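Local coordinates for protein alpha-L-rhamnosidase (Streptomyces avermitilis, PDB 3W5M) that hydrolyses terminal non-reducing alpha-L-rhamnose residues from alpha-L-rhamnosides, including citrus flavonoids and gum arabic, and binds L-rhamnose through a calcium-dependent carbohydrate-binding module, at residues A[80-90]-A[102-113]. Sequence-based numbering, arbitrary orientation.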
# COMPACT_ATOMS: atom_id res chain seq x y z
N LEU A 80 4.11 23.18 -22.68
CA LEU A 80 4.96 23.44 -21.51
C LEU A 80 6.38 22.91 -21.68
O LEU A 80 6.59 21.88 -22.33
CB LEU A 80 4.32 22.83 -20.25
CG LEU A 80 2.89 23.24 -19.90
CD1 LEU A 80 2.41 22.42 -18.70
CD2 LEU A 80 2.84 24.72 -19.60
N LYS A 81 7.34 23.62 -21.09
CA LYS A 81 8.75 23.25 -21.09
C LYS A 81 9.08 22.54 -19.77
O LYS A 81 8.40 22.80 -18.74
CB LYS A 81 9.65 24.50 -21.18
CG LYS A 81 9.49 25.37 -22.42
CD LYS A 81 10.60 26.42 -22.48
CE LYS A 81 10.40 27.59 -21.53
NZ LYS A 81 11.11 27.47 -20.21
N PRO A 82 10.12 21.69 -19.78
CA PRO A 82 10.60 21.02 -18.56
C PRO A 82 11.25 21.98 -17.55
O PRO A 82 11.71 23.06 -17.94
CB PRO A 82 11.65 20.03 -19.07
CG PRO A 82 11.47 19.95 -20.56
CD PRO A 82 10.85 21.25 -20.98
N ARG A 83 11.28 21.57 -16.29
CA ARG A 83 11.96 22.31 -15.20
C ARG A 83 11.50 23.75 -15.06
O ARG A 83 12.31 24.62 -14.72
CB ARG A 83 13.47 22.39 -15.43
CG ARG A 83 14.21 21.13 -15.71
CD ARG A 83 15.55 21.57 -16.30
NE ARG A 83 16.42 20.43 -16.30
CZ ARG A 83 16.61 19.63 -17.35
NH1 ARG A 83 16.01 19.88 -18.51
NH2 ARG A 83 17.40 18.59 -17.21
N THR A 84 10.23 24.02 -15.34
CA THR A 84 9.78 25.40 -15.34
C THR A 84 8.64 25.64 -14.40
O THR A 84 7.68 24.85 -14.37
CB THR A 84 9.43 25.83 -16.76
OG1 THR A 84 10.60 25.69 -17.56
CG2 THR A 84 8.96 27.31 -16.83
N ARG A 85 8.76 26.71 -13.61
CA ARG A 85 7.64 27.11 -12.75
C ARG A 85 6.63 27.99 -13.50
O ARG A 85 7.00 29.00 -14.13
CB ARG A 85 8.16 27.77 -11.46
CG ARG A 85 7.05 28.14 -10.47
CD ARG A 85 7.63 28.50 -9.09
NE ARG A 85 8.24 27.34 -8.47
CZ ARG A 85 8.50 27.21 -7.17
NH1 ARG A 85 8.25 28.21 -6.34
NH2 ARG A 85 9.04 26.07 -6.73
N TYR A 86 5.37 27.58 -13.51
CA TYR A 86 4.31 28.32 -14.16
C TYR A 86 3.37 28.92 -13.13
O TYR A 86 2.77 28.20 -12.33
CB TYR A 86 3.51 27.42 -15.11
CG TYR A 86 4.33 27.02 -16.31
CD1 TYR A 86 4.45 27.87 -17.42
CD2 TYR A 86 5.05 25.82 -16.32
CE1 TYR A 86 5.22 27.51 -18.52
CE2 TYR A 86 5.84 25.47 -17.43
CZ TYR A 86 5.91 26.31 -18.52
OH TYR A 86 6.67 25.96 -19.62
N PHE A 87 3.24 30.25 -13.16
CA PHE A 87 2.34 30.94 -12.25
C PHE A 87 0.99 31.09 -12.92
O PHE A 87 0.90 31.23 -14.15
CB PHE A 87 2.92 32.28 -11.81
CG PHE A 87 4.13 32.15 -10.94
CD1 PHE A 87 5.39 32.00 -11.50
CD2 PHE A 87 4.01 32.16 -9.55
CE1 PHE A 87 6.51 31.88 -10.70
CE2 PHE A 87 5.13 32.05 -8.73
CZ PHE A 87 6.38 31.91 -9.31
N TRP A 88 -0.07 30.96 -12.13
CA TRP A 88 -1.39 31.08 -12.68
C TRP A 88 -2.39 31.70 -11.74
O TRP A 88 -2.22 31.73 -10.53
CB TRP A 88 -1.92 29.74 -13.23
CG TRP A 88 -2.34 28.74 -12.17
CD1 TRP A 88 -1.53 28.05 -11.35
CD2 TRP A 88 -3.68 28.36 -11.85
NE1 TRP A 88 -2.28 27.25 -10.50
CE2 TRP A 88 -3.60 27.41 -10.81
CE3 TRP A 88 -4.94 28.71 -12.36
CZ2 TRP A 88 -4.74 26.79 -10.27
CZ3 TRP A 88 -6.09 28.12 -11.81
CH2 TRP A 88 -5.97 27.16 -10.77
N SER A 89 -3.46 32.18 -12.34
CA SER A 89 -4.51 32.87 -11.66
C SER A 89 -5.74 32.67 -12.50
O SER A 89 -5.67 32.54 -13.71
CB SER A 89 -4.16 34.36 -11.57
OG SER A 89 -4.99 35.00 -10.63
N VAL A 90 -6.89 32.64 -11.84
CA VAL A 90 -8.17 32.54 -12.54
C VAL A 90 -9.16 33.54 -11.91
O VAL A 90 -9.03 33.94 -10.73
CB VAL A 90 -8.73 31.09 -12.47
CG1 VAL A 90 -9.00 30.64 -11.03
CG2 VAL A 90 -9.98 30.92 -13.30
N TRP A 102 -9.15 38.33 -9.19
CA TRP A 102 -8.25 37.28 -9.68
C TRP A 102 -7.84 36.50 -8.46
O TRP A 102 -7.62 37.10 -7.38
CB TRP A 102 -7.03 37.87 -10.40
CG TRP A 102 -7.34 38.39 -11.78
CD1 TRP A 102 -7.64 39.68 -12.12
CD2 TRP A 102 -7.38 37.63 -13.00
NE1 TRP A 102 -7.86 39.77 -13.47
CE2 TRP A 102 -7.71 38.53 -14.03
CE3 TRP A 102 -7.16 36.27 -13.31
CZ2 TRP A 102 -7.82 38.12 -15.37
CZ3 TRP A 102 -7.28 35.87 -14.64
CH2 TRP A 102 -7.61 36.79 -15.65
N SER A 103 -7.76 35.18 -8.60
CA SER A 103 -7.40 34.37 -7.45
C SER A 103 -5.99 34.79 -7.08
O SER A 103 -5.22 35.19 -7.96
CB SER A 103 -7.43 32.89 -7.82
OG SER A 103 -6.53 32.64 -8.90
N ALA A 104 -5.64 34.73 -5.80
CA ALA A 104 -4.28 34.98 -5.39
C ALA A 104 -3.36 34.07 -6.23
O ALA A 104 -3.62 32.87 -6.35
CB ALA A 104 -4.11 34.66 -3.91
N PRO A 105 -2.31 34.64 -6.85
CA PRO A 105 -1.47 33.84 -7.75
C PRO A 105 -0.99 32.53 -7.13
O PRO A 105 -0.64 32.48 -5.95
CB PRO A 105 -0.29 34.77 -8.03
CG PRO A 105 -0.92 36.14 -7.95
CD PRO A 105 -1.84 36.04 -6.77
N SER A 106 -0.98 31.46 -7.93
CA SER A 106 -0.47 30.18 -7.46
C SER A 106 0.51 29.67 -8.51
O SER A 106 0.81 30.38 -9.47
CB SER A 106 -1.62 29.19 -7.22
OG SER A 106 -1.11 28.02 -6.56
N TRP A 107 1.02 28.45 -8.35
CA TRP A 107 1.97 27.95 -9.32
C TRP A 107 1.98 26.43 -9.38
O TRP A 107 1.54 25.75 -8.43
CB TRP A 107 3.39 28.50 -9.03
CG TRP A 107 3.95 28.18 -7.65
CD1 TRP A 107 3.94 29.00 -6.54
CD2 TRP A 107 4.62 26.96 -7.24
NE1 TRP A 107 4.53 28.36 -5.47
CE2 TRP A 107 4.97 27.12 -5.88
CE3 TRP A 107 4.95 25.76 -7.89
CZ2 TRP A 107 5.63 26.12 -5.15
CZ3 TRP A 107 5.60 24.76 -7.16
CH2 TRP A 107 5.94 24.95 -5.81
N TRP A 108 2.44 25.90 -10.51
CA TRP A 108 2.93 24.51 -10.56
C TRP A 108 4.29 24.52 -11.24
O TRP A 108 4.62 25.47 -11.94
CB TRP A 108 1.94 23.57 -11.27
CG TRP A 108 1.96 23.62 -12.79
CD1 TRP A 108 2.67 22.81 -13.63
CD2 TRP A 108 1.20 24.50 -13.63
NE1 TRP A 108 2.41 23.14 -14.95
CE2 TRP A 108 1.51 24.17 -14.97
CE3 TRP A 108 0.28 25.54 -13.38
CZ2 TRP A 108 0.93 24.84 -16.06
CZ3 TRP A 108 -0.29 26.20 -14.45
CH2 TRP A 108 0.03 25.85 -15.78
N GLU A 109 5.09 23.49 -11.00
CA GLU A 109 6.39 23.41 -11.62
C GLU A 109 6.55 22.07 -12.33
O GLU A 109 6.32 21.02 -11.74
CB GLU A 109 7.50 23.64 -10.58
CG GLU A 109 8.90 23.68 -11.17
CD GLU A 109 9.98 23.99 -10.14
OE1 GLU A 109 9.81 24.97 -9.39
OE2 GLU A 109 11.00 23.27 -10.09
N THR A 110 6.94 22.12 -13.61
CA THR A 110 7.15 20.89 -14.35
C THR A 110 8.42 20.19 -13.90
O THR A 110 9.39 20.83 -13.42
CB THR A 110 7.20 21.16 -15.88
OG1 THR A 110 8.26 22.08 -16.16
CG2 THR A 110 5.90 21.75 -16.33
N GLY A 111 8.41 18.87 -14.04
CA GLY A 111 9.63 18.10 -13.88
C GLY A 111 10.43 18.00 -15.17
O GLY A 111 10.41 18.91 -16.03
N LEU A 112 11.12 16.87 -15.31
CA LEU A 112 12.04 16.67 -16.41
C LEU A 112 11.33 16.33 -17.72
O LEU A 112 11.92 16.47 -18.79
CB LEU A 112 13.05 15.58 -16.04
CG LEU A 112 14.04 15.95 -14.92
CD1 LEU A 112 15.08 14.86 -14.74
CD2 LEU A 112 14.74 17.27 -15.18
N MET A 113 10.08 15.90 -17.62
CA MET A 113 9.22 15.62 -18.79
C MET A 113 9.92 14.79 -19.86
O MET A 113 10.02 15.22 -21.02
CB MET A 113 8.73 16.93 -19.41
CG MET A 113 7.91 17.79 -18.48
SD MET A 113 7.21 19.18 -19.35
CE MET A 113 5.47 18.73 -19.47
O HOH W 1 -4.39 31.07 -8.51
O HOH W 2 -1.84 25.59 -7.84
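With CG anti to the backbone N (chi1 -177°) and a bend at chi3, Arg-85 lays its guanidinium flat over Trp-107, whose own CG sits between backbone N and carbonyl carbon (chi1 58°). The planes differ by 7°, and CZ of Arg-85 lies 3.5 Å from the centroid of the Trp-107 six-membered ring, a cation-pi stack that leaves the N-H edge available. Side-on, Arg-85 NE and NH2 both grip Glu-109 OE1, each at 3.0 Å; Glu-109 OE2 pairs with Arg-320. A leucine in place of Arg-85 would probably leave Glu-109 OE1 without these two donors and the indole without its cationic cover. Strands 85-94 and 106-110 form an antiparallel beta hairpin, with 106-110 at one border of a four-stranded sheet in the N-terminal immunoglobulin-like domain. On the face bearing Tyr-86, Trp-88 and Trp-108, large aromatics fill the interior: Tyr-86 CB sits 3.7 Å from the centroid of the Trp-108 six-membered ring, which turns its edge toward the face of Trp-88. Thr-110 suits its place facing the 81-84 loop because its hydroxyl both donates and accepts: OG1 donates a hydrogen bond to Lys-81 O (2.7 Å) and accepts one from Thr-84 N (2.9 Å).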